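Local coordinates for protein excinuclease ABC, subunit A. (Deinococcus radiodurans, PDB 2VF7) that binds DNA and adenine nucleotides and probably hydrolyses ATP as a zinc-containing, UvrA-family member of the ABC superfamily, probably recognising damaged DNA in excision repair, at residues S112-S117 / Q393-L398. The protein carries 1 engineered substitution. Numbering follows the deposited sequence.
Sequences SVTTLS and QLYSNL
Tyr395 carries its CG between the backbone N and the carbonyl carbon (chi1 56°), and with the ring turned to chi2 79° the phenol reaches across to the backbone of Thr114. The meeting joins the turn between helices 110-113 and 116-127 to the loop that leaves helix 382-393 for strand 402-406, inside the ABC-type nucleotide-binding fold. The tyrosine side chain is modelled in two conformers, and the torsions, bond and contacts given here hold for one of them. One hydrogen bond carries the contact: Tyr395 OH donates to Thr114 O at 2.6 Å. The carbonyl oxygen lies at the ring edge, near the ring plane, and the hydroxyl in turn lies in the carbonyl plane on a lone pair, with a C=O...OH angle of 130°. Thr115, in the turn right before helix 116-127, has positive phi. Helix 345-365 packs against the pair: Leu363 touches both side chains, and Arg359 also touches that of Tyr395. Thr114 OG1 is hydrogen-bonded to Val110 O, while Thr114 CB lies 3.6 Å from Tyr395 OH. Leu116 adds the looser touch of its CD2 methyl, 4.3 Å from Tyr395 OH.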
loop_
_atom_site.group_PDB
_atom_site.type_symbol
_atom_site.label_atom_id
_atom_site.label_comp_id
_atom_site.label_asym_id
_atom_site.label_seq_id
_atom_site.Cartn_x
_atom_site.Cartn_y
_atom_site.Cartn_z
ATOM N N SER A 112 13.817 -4.105 16.970
ATOM C CA SER A 112 13.105 -3.399 15.906
ATOM C C SER A 112 11.598 -3.472 16.092
ATOM O O SER A 112 10.892 -2.496 15.854
ATOM C CB SER A 112 13.465 -3.972 14.539
ATOM O OG SER A 112 14.859 -4.118 14.420
ATOM N N VAL A 113 11.107 -4.637 16.504
ATOM C CA VAL A 113 9.678 -4.840 16.693
ATOM C C VAL A 113 9.178 -4.141 17.950
ATOM O O VAL A 113 7.983 -3.844 18.072
ATOM C CB VAL A 113 9.298 -6.352 16.711
ATOM C CG1 VAL A 113 7.778 -6.541 16.771
ATOM C CG2 VAL A 113 9.835 -7.048 15.471
ATOM N N THR A 114 10.087 -3.863 18.879
ATOM C CA THR A 114 9.718 -3.195 20.120
ATOM C C THR A 114 9.963 -1.693 20.032
ATOM O O THR A 114 9.572 -0.946 20.937
ATOM C CB THR A 114 10.434 -3.810 21.332
ATOM O OG1 THR A 114 11.849 -3.841 21.102
ATOM C CG2 THR A 114 9.934 -5.222 21.562
ATOM N N THR A 115 10.585 -1.257 18.933
ATOM C CA THR A 115 10.954 0.156 18.702
ATOM C C THR A 115 12.205 0.604 19.472
ATOM O O THR A 115 12.735 1.695 19.217
ATOM C CB THR A 115 9.774 1.144 18.979
ATOM O OG1 THR A 115 8.569 0.651 18.370
ATOM C CG2 THR A 115 10.083 2.552 18.418
ATOM N N LEU A 116 12.691 -0.242 20.385
ATOM C CA LEU A 116 13.779 0.126 21.318
ATOM C C LEU A 116 15.102 0.546 20.669
ATOM O O LEU A 116 15.762 1.475 21.143
ATOM C CB LEU A 116 14.035 -0.994 22.338
ATOM C CG LEU A 116 12.906 -1.439 23.279
ATOM C CD1 LEU A 116 13.370 -2.561 24.184
ATOM C CD2 LEU A 116 12.352 -0.296 24.120
ATOM N N SER A 117 15.488 -0.139 19.597
ATOM C CA SER A 117 16.785 0.090 18.959
ATOM C C SER A 117 16.937 1.508 18.463
ATOM O O SER A 117 18.029 2.067 18.551
ATOM C CB SER A 117 17.028 -0.892 17.808
ATOM O OG SER A 117 17.089 -2.224 18.292
ATOM N N GLN A 393 2.172 -2.628 21.786
ATOM C CA GLN A 393 0.880 -1.970 21.687
ATOM C C GLN A 393 0.572 -1.211 22.978
ATOM O O GLN A 393 -0.141 -0.206 22.960
ATOM C CB GLN A 393 -0.234 -2.999 21.449
ATOM C CG GLN A 393 -0.242 -3.692 20.095
ATOM C CD GLN A 393 0.287 -2.851 18.930
ATOM O OE1 GLN A 393 -0.380 -1.935 18.422
ATOM N NE2 GLN A 393 1.492 -3.186 18.485
ATOM N N LEU A 394 1.098 -1.721 24.091
ATOM C CA LEU A 394 0.792 -1.182 25.411
ATOM C C LEU A 394 1.447 0.171 25.654
ATOM O O LEU A 394 1.125 0.856 26.639
ATOM C CB LEU A 394 1.135 -2.183 26.516
ATOM C CG LEU A 394 0.010 -3.128 26.957
ATOM C CD1 LEU A 394 0.499 -4.068 28.032
ATOM C CD2 LEU A 394 -1.186 -2.334 27.483
ATOM N N TYR A 395 2.346 0.563 24.745
ATOM C CA TYR A 395 2.928 1.900 24.749
ATOM C C TYR A 395 2.880 2.588 23.392
ATOM O O TYR A 395 3.698 3.455 23.096
ATOM C CB TYR A 395 4.344 1.901 25.338
ATOM C CG TYR A 395 5.376 0.974 24.713
ATOM C CD1 TYR A 395 6.023 1.308 23.517
ATOM C CD2 TYR A 395 5.765 -0.203 25.364
ATOM C CE1 TYR A 395 6.999 0.475 22.967
ATOM C CE2 TYR A 395 6.739 -1.042 24.821
ATOM C CZ TYR A 395 7.352 -0.695 23.628
ATOM O OH TYR A 395 8.315 -1.516 23.095
ATOM N N SER A 396 1.897 2.220 22.579
ATOM C CA SER A 396 1.850 2.692 21.206
ATOM C C SER A 396 0.951 3.902 21.088
ATOM O O SER A 396 1.074 4.667 20.128
ATOM C CB SER A 396 1.349 1.594 20.276
ATOM O OG SER A 396 -0.042 1.728 20.048
ATOM N N ASN A 397 0.042 4.044 22.058
ATOM C CA ASN A 397 -0.911 5.164 22.135
ATOM C C ASN A 397 -2.143 5.027 21.218
ATOM O O ASN A 397 -2.956 5.967 21.134
ATOM C CB ASN A 397 -0.207 6.518 21.910
ATOM C CG ASN A 397 0.070 7.280 23.206
ATOM O OD1 ASN A 397 0.284 8.499 23.185
ATOM N ND2 ASN A 397 0.056 6.575 24.338
ATOM N N LEU A 398 -2.277 3.874 20.540
ATOM C CA LEU A 398 -3.481 3.563 19.740
ATOM C C LEU A 398 -4.744 3.497 20.594
ATOM O O LEU A 398 -4.728 2.912 21.686
ATOM C CB LEU A 398 -3.354 2.238 18.986
ATOM C CG LEU A 398 -3.008 2.238 17.505
ATOM C CD1 LEU A 398 -3.685 1.054 16.807
ATOM C CD2 LEU A 398 -3.427 3.539 16.851
#